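Local structure of D-ribitol-5-phosphate phosphatase (Bacteroides thetaiotaomicron, 4JB3) at residues A[53-56]-A[57-61]; A[107-111]-A[112-116]; A[158-162]-A[163-167]. The protein removes the phosphate from D-ribitol-5-phosphate, D-ribitol-1-phosphate and the riboflavin precursor 5-amino-6-(5-phospho-D-ribitylamino)uracil, using magnesium as cofactor. One frame throughout, in Å; residues are numbered along the deposited sequence. Where two conformers were deposited one is given.

Contact 1: A[53-56]-A[57-61]; sequences ADAD and TRLDK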
ATOM      1  N   ALA A  53     -16.140  -3.136  19.158  1.00 14.05           N
ATOM      2  CA  ALA A  53     -16.941  -4.334  18.974  1.00 14.92           C
ATOM      3  C   ALA A  53     -17.601  -4.419  17.600  1.00 16.74           C
ATOM      4  O   ALA A  53     -17.914  -5.517  17.128  1.00 18.36           O
ATOM      5  CB  ALA A  53     -17.981  -4.437  20.075  1.00 19.94           C
ATOM      6  N   ASP A  54     -17.816  -3.270  16.960  1.00 17.79           N
ATOM      7  CA  ASP A  54     -18.462  -3.262  15.652  1.00 19.31           C
ATOM      8  C   ASP A  54     -17.470  -3.066  14.511  1.00 17.92           C
ATOM      9  O   ASP A  54     -17.847  -2.602  13.435  1.00 18.40           O
ATOM     10  CB  ASP A  54     -19.576  -2.211  15.590  1.00 22.10           C
ATOM     11  CG  ASP A  54     -19.081  -0.802  15.868  1.00 21.08           C
ATOM     12  OD1 ASP A  54     -17.876  -0.612  16.147  1.00 19.75           O
ATOM     13  OD2 ASP A  54     -19.918   0.125  15.826  1.00 22.69           O
ATOM     14  N   ALA A  55     -16.209  -3.434  14.746  1.00 14.42           N
ATOM     15  CA  ALA A  55     -15.157  -3.265  13.748  1.00 13.84           C
ATOM     16  C   ALA A  55     -15.481  -3.892  12.390  1.00 16.44           C
ATOM     17  O   ALA A  55     -15.049  -3.382  11.358  1.00 16.97           O
ATOM     18  CB  ALA A  55     -13.849  -3.811  14.271  1.00 13.78           C
ATOM     19  N   ASP A  56     -16.234  -4.987  12.383  1.00 16.02           N
ATOM     20  CA  ASP A  56     -16.536  -5.684  11.138  1.00 17.38           C
ATOM     21  C   ASP A  56     -17.284  -4.801  10.142  1.00 23.12           C
ATOM     22  O   ASP A  56     -17.155  -4.974   8.925  1.00 26.05           O
ATOM     23  CB  ASP A  56     -17.355  -6.942  11.413  1.00 18.95           C
ATOM     24  CG  ASP A  56     -17.562  -7.775  10.173  1.00 31.70           C
ATOM     25  OD1 ASP A  56     -16.562  -8.074   9.491  1.00 30.89           O
ATOM     26  OD2 ASP A  56     -18.721  -8.120   9.869  1.00 33.61           O
ATOM     27  N   THR A  57     -18.078  -3.873  10.676  0.52 18.66           N
ATOM     28  CA  THR A  57     -18.854  -2.938   9.863  0.52 20.35           C
ATOM     29  C   THR A  57     -18.034  -1.693   9.481  0.52 22.41           C
ATOM     30  O   THR A  57     -18.318  -1.027   8.486  0.52 29.35           O
ATOM     31  CB  THR A  57     -20.170  -2.539  10.585  0.52 27.23           C
ATOM     32  OG1 THR A  57     -20.974  -3.707  10.794  0.52 28.33           O
ATOM     33  CG2 THR A  57     -20.970  -1.546   9.763  0.52 27.14           C
ATOM     34  N   ARG A  58     -16.996  -1.404  10.258  1.00 18.73           N
ATOM     35  CA  ARG A  58     -16.187  -0.199  10.054  1.00 18.29           C
ATOM     36  C   ARG A  58     -15.029  -0.363   9.066  1.00 22.57           C
ATOM     37  O   ARG A  58     -14.810   0.495   8.208  1.00 29.46           O
ATOM     38  CB  ARG A  58     -15.667   0.329  11.396  1.00 19.33           C
ATOM     39  CG  ARG A  58     -16.767   0.842  12.313  1.00 20.49           C
ATOM     40  CD  ARG A  58     -16.218   1.392  13.628  1.00 22.09           C
ATOM     41  NE  ARG A  58     -17.296   1.650  14.575  1.00 21.50           N
ATOM     42  CZ  ARG A  58     -17.909   2.820  14.722  1.00 24.43           C
ATOM     43  NH1 ARG A  58     -17.540   3.868  13.992  1.00 26.63           N
ATOM     44  NH2 ARG A  58     -18.888   2.948  15.606  1.00 27.21           N
ATOM     45  N   LEU A  59     -14.293  -1.464   9.170  1.00 18.50           N
ATOM     46  CA  LEU A  59     -13.041  -1.606   8.429  1.00 18.04           C
ATOM     47  C   LEU A  59     -13.232  -2.027   6.972  1.00 21.79           C
ATOM     48  O   LEU A  59     -14.099  -2.847   6.662  1.00 22.04           O
ATOM     49  CB  LEU A  59     -12.125  -2.596   9.141  1.00 17.94           C
ATOM     50  CG  LEU A  59     -11.776  -2.248  10.587  1.00 13.90           C
ATOM     51  CD1 LEU A  59     -10.808  -3.286  11.133  1.00 15.79           C
ATOM     52  CD2 LEU A  59     -11.178  -0.854  10.677  1.00 18.92           C
ATOM     53  N   ASP A  60     -12.413  -1.464   6.083  1.00 18.98           N
ATOM     54  CA  ASP A  60     -12.481  -1.786   4.659  1.00 18.67           C
ATOM     55  C   ASP A  60     -11.134  -2.282   4.133  1.00 17.77           C
ATOM     56  O   ASP A  60     -10.091  -2.035   4.738  1.00 16.13           O
ATOM     57  CB  ASP A  60     -12.923  -0.562   3.858  1.00 19.58           C
ATOM     58  CG  ASP A  60     -13.439  -0.924   2.473  1.00 22.29           C
ATOM     59  OD1 ASP A  60     -14.548  -1.492   2.390  1.00 30.08           O
ATOM     60  OD2 ASP A  60     -12.753  -0.638   1.462  1.00 20.61           O
ATOM     61  N   LYS A  61     -11.157  -2.975   3.002  1.00 20.34           N
ATOM     62  CA  LYS A  61      -9.932  -3.488   2.399  1.00 17.55           C
ATOM     63  C   LYS A  61      -9.256  -2.442   1.510  1.00 19.86           C
ATOM     64  O   LYS A  61      -8.055  -2.542   1.242  1.00 22.18           O
ATOM     65  CB  LYS A  61     -10.257  -4.728   1.563  1.00 28.63           C
ATOM     66  CG  LYS A  61      -9.165  -5.780   1.503  1.00 36.05           C
ATOM     67  CD  LYS A  61      -9.615  -6.950   0.651  1.00 40.53           C
ATOM     68  CE  LYS A  61     -11.009  -7.394   1.056  1.00 42.52           C
ATOM     69  NZ  LYS A  61     -11.548  -8.490   0.200  1.00 50.03           N
TER
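Asp54 turns its CG in between its own backbone N and carbonyl carbon (chi1 59°), while Arg58 sets CG beside its N and runs extended from CG to NE; carboxylate and guanidinium thus meet in an i to i+4 acid-arginine salt bridge along a single helical turn. Arg58 grips the acid side-on, with one nitrogen to each oxygen. Arg58 NE gives a nearly straight bond to Asp54 OD1 (2.8 Å, 170° at the hydrogen), which lies in the guanidinium plane; relative to the carboxylate, however, NE sits well above the plane. The second bond, Arg58 NH2 to Asp54 OD2 at 3.0 Å, reaches the syn side and is more bent. The two flat groups are 59° apart. With an alanine in place of Arg58, the Asp54 carboxylate is likely to lose its cationic mate and be free to turn. Behind the pair, Thr57 N bonds to Asp54 O at 3.0 Å, and Ala55 O takes both Arg58 N and Leu59 N, the latter nearly in line with the carbonyl. Ala55 and Leu59 lie on Phe47 of helix 40-50, and Arg40, at the start of that helix, forms a salt bridge with Asp56 and bonds to Leu59 O. Both helices fall between strands 26-29 and 125-130, consistent with the helical cap that HAD phosphatases of this kind carry there.

Contact 2: A[107-111]-A[112-116]; sequences NEVDL and RKLDY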
ATOM      1  N   ASN A 107      -0.077  -9.561   6.910  1.00 14.66           N
ATOM      2  CA  ASN A 107       0.705 -10.776   7.133  1.00 19.64           C
ATOM      3  C   ASN A 107       2.170 -10.405   6.956  1.00 16.83           C
ATOM      4  O   ASN A 107       2.460  -9.360   6.402  1.00 20.03           O
ATOM      5  CB  ASN A 107       0.328 -11.863   6.121  1.00 23.40           C
ATOM      6  CG  ASN A 107      -1.082 -12.380   6.311  1.00 28.36           C
ATOM      7  OD1 ASN A 107      -1.594 -12.426   7.428  1.00 31.43           O
ATOM      8  ND2 ASN A 107      -1.716 -12.783   5.215  1.00 29.28           N
ATOM      9  N   GLU A 108       3.100 -11.236   7.419  1.00 21.04           N
ATOM     10  CA  GLU A 108       4.513 -10.954   7.166  1.00 20.50           C
ATOM     11  C   GLU A 108       4.755 -10.920   5.658  1.00 15.50           C
ATOM     12  O   GLU A 108       4.071 -11.613   4.903  1.00 16.08           O
ATOM     13  CB  GLU A 108       5.416 -11.990   7.838  1.00 23.96           C
ATOM     14  CG  GLU A 108       5.456 -11.889   9.370  1.00 23.51           C
ATOM     15  CD  GLU A 108       6.227 -10.678   9.879  1.00 37.42           C
ATOM     16  OE1 GLU A 108       6.772  -9.908   9.058  1.00 42.03           O
ATOM     17  OE2 GLU A 108       6.286 -10.496  11.114  1.00 40.21           O
ATOM     18  N   VAL A 109       5.693 -10.089   5.217  1.00 16.83           N
ATOM     19  CA  VAL A 109       5.911  -9.904   3.780  1.00 13.30           C
ATOM     20  C   VAL A 109       6.533 -11.145   3.141  1.00 11.57           C
ATOM     21  O   VAL A 109       7.362 -11.824   3.760  1.00 15.41           O
ATOM     22  CB  VAL A 109       6.794  -8.659   3.489  1.00 18.81           C
ATOM     23  CG1 VAL A 109       8.180  -8.836   4.065  1.00 23.50           C
ATOM     24  CG2 VAL A 109       6.888  -8.386   2.002  1.00 18.21           C
ATOM     25  N   ASP A 110       6.097 -11.465   1.926  1.00 10.82           N
ATOM     26  CA  ASP A 110       6.743 -12.490   1.111  1.00  8.81           C
ATOM     27  C   ASP A 110       8.014 -11.884   0.546  1.00 10.06           C
ATOM     28  O   ASP A 110       7.970 -10.987  -0.310  1.00 10.68           O
ATOM     29  CB  ASP A 110       5.812 -12.913  -0.026  1.00  9.60           C
ATOM     30  CG  ASP A 110       6.400 -14.014  -0.905  1.00 14.20           C
ATOM     31  OD1 ASP A 110       7.546 -14.444  -0.668  1.00 13.07           O
ATOM     32  OD2 ASP A 110       5.694 -14.465  -1.835  1.00 15.26           O
ATOM     33  N   LEU A 111       9.150 -12.358   1.044  1.00  8.77           N
ATOM     34  CA  LEU A 111      10.436 -11.834   0.619  1.00  8.59           C
ATOM     35  C   LEU A 111      10.692 -12.058  -0.876  1.00  9.14           C
ATOM     36  O   LEU A 111      11.514 -11.366  -1.469  1.00  9.63           O
ATOM     37  CB  LEU A 111      11.554 -12.435   1.477  1.00  9.89           C
ATOM     38  CG  LEU A 111      11.454 -12.034   2.950  1.00 13.73           C
ATOM     39  CD1 LEU A 111      12.476 -12.756   3.801  1.00 15.85           C
ATOM     40  CD2 LEU A 111      11.607 -10.533   3.080  1.00 14.98           C
ATOM     41  N   ARG A 112       9.993 -13.005  -1.499  1.00  7.98           N
ATOM     42  CA  ARG A 112      10.125 -13.148  -2.947  1.00  8.58           C
ATOM     43  C   ARG A 112       9.694 -11.869  -3.653  1.00  9.15           C
ATOM     44  O   ARG A 112      10.279 -11.477  -4.659  1.00  8.47           O
ATOM     45  CB  ARG A 112       9.299 -14.321  -3.474  1.00  7.52           C
ATOM     46  CG  ARG A 112       9.714 -15.666  -2.918  1.00  7.68           C
ATOM     47  CD  ARG A 112       8.842 -16.779  -3.479  1.00  8.58           C
ATOM     48  NE  ARG A 112       7.420 -16.565  -3.202  1.00  8.02           N
ATOM     49  CZ  ARG A 112       6.458 -17.376  -3.626  1.00 10.60           C
ATOM     50  NH1 ARG A 112       6.760 -18.465  -4.323  1.00 11.24           N
ATOM     51  NH2 ARG A 112       5.195 -17.087  -3.343  1.00 13.05           N
ATOM     52  N   LYS A 113       8.662 -11.217  -3.137  1.00  6.93           N
ATOM     53  CA  LYS A 113       8.161  -9.999  -3.770  1.00  7.60           C
ATOM     54  C   LYS A 113       9.140  -8.852  -3.588  1.00 10.27           C
ATOM     55  O   LYS A 113       9.381  -8.087  -4.521  1.00  8.55           O
ATOM     56  CB  LYS A 113       6.777  -9.640  -3.221  1.00  7.95           C
ATOM     57  CG  LYS A 113       5.699 -10.612  -3.699  1.00  8.52           C
ATOM     58  CD  LYS A 113       4.329 -10.207  -3.160  1.00 10.45           C
ATOM     59  CE  LYS A 113       3.227 -11.085  -3.742  1.00 11.02           C
ATOM     60  NZ  LYS A 113       1.898 -10.678  -3.170  1.00 12.82           N
ATOM     61  N   LEU A 114       9.706  -8.731  -2.392  1.00  8.04           N
ATOM     62  CA  LEU A 114      10.690  -7.680  -2.139  1.00 10.08           C
ATOM     63  C   LEU A 114      11.918  -7.866  -3.018  1.00 10.49           C
ATOM     64  O   LEU A 114      12.423  -6.897  -3.588  1.00 10.17           O
ATOM     65  CB  LEU A 114      11.092  -7.633  -0.664  1.00  8.93           C
ATOM     66  CG  LEU A 114      10.001  -7.171   0.296  1.00 10.91           C
ATOM     67  CD1 LEU A 114      10.582  -6.981   1.689  1.00 10.88           C
ATOM     68  CD2 LEU A 114       9.353  -5.873  -0.198  1.00 11.58           C
ATOM     69  N   ASP A 115      12.406  -9.102  -3.146  1.00  8.42           N
ATOM     70  CA  ASP A 115      13.566  -9.348  -3.991  1.00 10.72           C
ATOM     71  C   ASP A 115      13.262  -9.028  -5.453  1.00 10.26           C
ATOM     72  O   ASP A 115      14.104  -8.472  -6.159  1.00 10.12           O
ATOM     73  CB  ASP A 115      14.063 -10.790  -3.839  1.00  8.71           C
ATOM     74  CG  ASP A 115      14.784 -11.022  -2.525  1.00 15.64           C
ATOM     75  OD1 ASP A 115      15.018 -10.047  -1.768  1.00 16.78           O
ATOM     76  OD2 ASP A 115      15.133 -12.190  -2.252  1.00 16.51           O
ATOM     77  N   TYR A 116      12.058  -9.358  -5.898  1.00  7.37           N
ATOM     78  CA  TYR A 116      11.663  -9.082  -7.272  1.00  7.82           C
ATOM     79  C   TYR A 116      11.667  -7.571  -7.522  1.00  7.78           C
ATOM     80  O   TYR A 116      12.185  -7.095  -8.547  1.00  8.44           O
ATOM     81  CB  TYR A 116      10.277  -9.680  -7.547  1.00  7.69           C
ATOM     82  CG  TYR A 116       9.813  -9.531  -8.971  1.00  7.46           C
ATOM     83  CD1 TYR A 116       9.186  -8.368  -9.403  1.00  9.82           C
ATOM     84  CD2 TYR A 116      10.008 -10.551  -9.896  1.00  8.64           C
ATOM     85  CE1 TYR A 116       8.753  -8.228 -10.721  1.00  8.67           C
ATOM     86  CE2 TYR A 116       9.576 -10.423 -11.219  1.00  9.99           C
ATOM     87  CZ  TYR A 116       8.951  -9.259 -11.618  1.00 10.32           C
ATOM     88  OH  TYR A 116       8.526  -9.110 -12.916  1.00 12.52           O
TER
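The N-cap of helix 111-120 is Asp110, whose carboxylate both caps the first turn and pairs with the side chain of Arg112. With CG anti to the backbone N (chi1 -178°), the acid reaches forward to the helix start, where Asp110 OD1 accepts from Arg112 N at 3.0 Å; the N-H arrives from well above the carboxylate plane. Asp110 OD2 is held by two more donors of the same residue, Arg112 NE at 3.0 Å on the syn lone pair and Arg112 NH2 at 3.1 Å, also from the syn side. Both bonds lie in the guanidinium plane, and the two flat groups are only 31° apart. A bend at chi3 (-58°) folds the arginine back to make this side-on grip, and NE keeps a further, weak bond to OD1. One residue thus holds the carboxylate by backbone and side chain together, and the negative charge beside the helix start would be expected to suit the helix dipole. Asp110 O accepts from Lys113 N at 2.9 Å, and Leu111 O from Asp115 N in a straighter bond. On another side of the turn Leu114 is the apolar anchor: its CG lies 3.8 Å from Val109 CG2, the two side chains crossing at about a right angle, and its CD1 touches Leu111 CD2 at 3.9 Å. Val109 and Leu111 rest on the loop at Ser146. Lys113 sends its amine to Val34 O, just before the end of helix 31-35, and to Ala216 O, while Tyr116 packs on helix 219-226 and bonds to Thr223.

Contact 3: A[158-162]-A[163-167]; sequences KLYLS and YQLGH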
ATOM      1  N   LYS A 158      10.459   6.847  -4.666  1.00  8.90           N
ATOM      2  CA  LYS A 158       9.701   7.744  -3.792  1.00  8.79           C
ATOM      3  C   LYS A 158       8.396   7.099  -3.345  1.00  9.19           C
ATOM      4  O   LYS A 158       7.789   6.330  -4.102  1.00  9.46           O
ATOM      5  CB  LYS A 158       9.408   9.080  -4.494  1.00 11.94           C
ATOM      6  CG  LYS A 158       8.697  10.101  -3.603  1.00 11.70           C
ATOM      7  CD  LYS A 158       8.839  11.515  -4.138  1.00 11.58           C
ATOM      8  CE  LYS A 158       8.117  12.521  -3.246  1.00 14.91           C
ATOM      9  NZ  LYS A 158       8.416  13.930  -3.670  1.00 18.65           N
ATOM     10  N   LEU A 159       7.982   7.412  -2.117  1.00 10.87           N
ATOM     11  CA  LEU A 159       6.708   6.980  -1.551  1.00  9.53           C
ATOM     12  C   LEU A 159       5.684   8.112  -1.612  1.00  9.90           C
ATOM     13  O   LEU A 159       5.942   9.220  -1.127  1.00 14.09           O
ATOM     14  CB  LEU A 159       6.888   6.599  -0.082  1.00 13.77           C
ATOM     15  CG  LEU A 159       7.878   5.490   0.265  1.00 18.56           C
ATOM     16  CD1 LEU A 159       7.973   5.310   1.770  1.00 22.98           C
ATOM     17  CD2 LEU A 159       7.399   4.223  -0.335  1.00 29.65           C
ATOM     18  N   TYR A 160       4.522   7.833  -2.187  1.00  8.08           N
ATOM     19  CA  TYR A 160       3.408   8.769  -2.160  1.00  7.64           C
ATOM     20  C   TYR A 160       2.347   8.197  -1.232  1.00  7.45           C
ATOM     21  O   TYR A 160       1.669   7.213  -1.550  1.00  8.91           O
ATOM     22  CB  TYR A 160       2.853   9.011  -3.570  1.00  7.39           C
ATOM     23  CG  TYR A 160       3.863   9.670  -4.480  1.00  7.75           C
ATOM     24  CD1 TYR A 160       3.986  11.046  -4.518  1.00 10.15           C
ATOM     25  CD2 TYR A 160       4.731   8.915  -5.271  1.00  8.42           C
ATOM     26  CE1 TYR A 160       4.920  11.662  -5.339  1.00  9.16           C
ATOM     27  CE2 TYR A 160       5.671   9.528  -6.096  1.00 11.11           C
ATOM     28  CZ  TYR A 160       5.758  10.894  -6.127  1.00  8.53           C
ATOM     29  OH  TYR A 160       6.689  11.505  -6.941  1.00 10.70           O
ATOM     30  N   LEU A 161       2.209   8.838  -0.076  1.00  7.08           N
ATOM     31  CA  LEU A 161       1.414   8.309   1.034  1.00  8.39           C
ATOM     32  C   LEU A 161       0.184   9.176   1.237  1.00  7.69           C
ATOM     33  O   LEU A 161       0.298  10.396   1.400  1.00  8.42           O
ATOM     34  CB  LEU A 161       2.263   8.312   2.316  1.00  9.79           C
ATOM     35  CG  LEU A 161       3.622   7.606   2.202  1.00 11.11           C
ATOM     36  CD1 LEU A 161       4.402   7.713   3.509  1.00 17.62           C
ATOM     37  CD2 LEU A 161       3.412   6.150   1.820  1.00 14.17           C
ATOM     38  N   SER A 162      -0.987   8.543   1.250  1.00  6.82           N
ATOM     39  CA  SER A 162      -2.250   9.277   1.358  1.00  6.54           C
ATOM     40  C   SER A 162      -2.274  10.299   2.498  1.00  7.82           C
ATOM     41  O   SER A 162      -2.733  11.426   2.315  1.00  7.56           O
ATOM     42  CB  SER A 162      -3.409   8.291   1.525  1.00  7.02           C
ATOM     43  OG  SER A 162      -3.242   7.534   2.713  1.00  7.55           O
ATOM     44  N   TYR A 163      -1.783   9.911   3.672  1.00  6.54           N
ATOM     45  CA  TYR A 163      -1.921  10.764   4.856  1.00  6.56           C
ATOM     46  C   TYR A 163      -1.056  12.020   4.785  1.00  8.10           C
ATOM     47  O   TYR A 163      -1.296  12.991   5.513  1.00  9.96           O
ATOM     48  CB  TYR A 163      -1.680   9.973   6.147  1.00  6.56           C
ATOM     49  CG  TYR A 163      -0.254   9.553   6.414  1.00  7.11           C
ATOM     50  CD1 TYR A 163       0.604  10.366   7.141  1.00  8.49           C
ATOM     51  CD2 TYR A 163       0.225   8.326   5.965  1.00  8.30           C
ATOM     52  CE1 TYR A 163       1.911   9.971   7.402  1.00  8.95           C
ATOM     53  CE2 TYR A 163       1.523   7.912   6.237  1.00  8.61           C
ATOM     54  CZ  TYR A 163       2.356   8.740   6.950  1.00 10.02           C
ATOM     55  OH  TYR A 163       3.654   8.346   7.224  1.00 17.23           O
ATOM     56  N   GLN A 164      -0.065  12.014   3.901  1.00  7.13           N
ATOM     57  CA  GLN A 164       0.766  13.194   3.715  1.00  8.47           C
ATOM     58  C   GLN A 164       0.255  14.071   2.586  1.00 11.31           C
ATOM     59  O   GLN A 164       0.674  15.217   2.445  1.00 13.40           O
ATOM     60  CB  GLN A 164       2.201  12.775   3.424  1.00  7.63           C
ATOM     61  CG  GLN A 164       2.858  12.086   4.588  1.00  8.87           C
ATOM     62  CD  GLN A 164       4.332  11.875   4.355  1.00 12.57           C
ATOM     63  OE1 GLN A 164       4.749  11.566   3.246  1.00 14.50           O
ATOM     64  NE2 GLN A 164       5.133  12.058   5.397  1.00 13.37           N
ATOM     65  N   LEU A 165      -0.672  13.535   1.796  1.00 10.73           N
ATOM     66  CA  LEU A 165      -1.151  14.223   0.602  1.00 11.42           C
ATOM     67  C   LEU A 165      -2.580  14.752   0.701  1.00 12.68           C
ATOM     68  O   LEU A 165      -3.005  15.555  -0.141  1.00 15.45           O
ATOM     69  CB  LEU A 165      -0.997  13.322  -0.623  1.00 12.32           C
ATOM     70  CG  LEU A 165       0.438  12.872  -0.884  1.00 12.82           C
ATOM     71  CD1 LEU A 165       0.482  11.941  -2.089  1.00 16.23           C
ATOM     72  CD2 LEU A 165       1.310  14.093  -1.116  1.00 16.64           C
ATOM     73  N   GLY A 166      -3.329  14.305   1.707  1.00  9.81           N
ATOM     74  CA  GLY A 166      -4.649  14.864   1.966  1.00 11.68           C
ATOM     75  C   GLY A 166      -5.804  14.200   1.230  1.00 11.14           C
ATOM     76  O   GLY A 166      -6.935  14.698   1.279  1.00 12.79           O
ATOM     77  N   HIS A 167      -5.531  13.095   0.549  1.00 10.39           N
ATOM     78  CA  HIS A 167      -6.559  12.381  -0.213  1.00 10.42           C
ATOM     79  C   HIS A 167      -6.253  10.902  -0.157  1.00 11.03           C
ATOM     80  O   HIS A 167      -5.086  10.518  -0.053  1.00  9.38           O
ATOM     81  CB  HIS A 167      -6.535  12.796  -1.695  1.00  9.81           C
ATOM     82  CG  HIS A 167      -6.700  14.263  -1.926  1.00 13.25           C
ATOM     83  ND1 HIS A 167      -7.933  14.864  -2.051  1.00 17.40           N
ATOM     84  CD2 HIS A 167      -5.783  15.248  -2.074  1.00 17.15           C
ATOM     85  CE1 HIS A 167      -7.769  16.160  -2.251  1.00 18.48           C
ATOM     86  NE2 HIS A 167      -6.474  16.417  -2.277  1.00 20.36           N
TER
HETATM   87  O   HOH W   1       4.011  11.048   0.587  1.00 11.97           O
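Ser162 O takes two backbone donors from the turn that follows it: Gly166 N at 3.0 Å, almost in line with the carbonyl, and Leu165 N, also at 3.0 Å but from well above the carbonyl plane. Leu161 O, at the end of the strand, accepts Gln164 N at 3.0 Å and, weakly, Leu165 N. These bonds wind the chain from strand 158-161 straight into the short helix 162-165, which ends as Gly166 takes a positive phi (89°) that would press a CB against the preceding carbonyl oxygen. A water sits across the junction: it donates to Gln164 OE1 at 2.8 Å and to Leu159 O, and accepts from Leu161 N, linking the strand's backbone to the helix side chain. Leu161 carries the apolar part. Leu161 CD1 lies 4.0 Å from Tyr163 CE2, the two side chains running side by side in the same direction; with chi1 at 71° the tyrosine folds its ring back over its own main chain to get there. On another flank, Leu165 CD1 comes to the edge of the Tyr160 ring and touches Tyr160 CB at 4.0 Å. Tyr160 OH goes to Asp181, and Ser162 OG bonds to Glu72 O. The strand is an edge of the Rossmann-like core sheet of the HAD superfamily, paired with 125-130; Tyr160 and Leu165 face helix 172-182, whereas Leu161 and Tyr163 meet helix 134-140.

All three are local contacts at or along helical turns, but their chemistry follows their place. Contact 1 lies farthest out, its centre about 19 Å from the centre of the chain, with an ion pair at the surface on one side and apolar packing on the other. Contact 2 also rests on an acid-arginine pair, here put to work capping a helix. Contact 3, its centre about 11 Å from that of the chain, has no charged pair between its segments: backbone bonds, a water and apolar side chains join an edge strand of the central sheet to a helix. Contacts 2 and 3 lie on opposite sides of the chain's centre, and none of the three touches another.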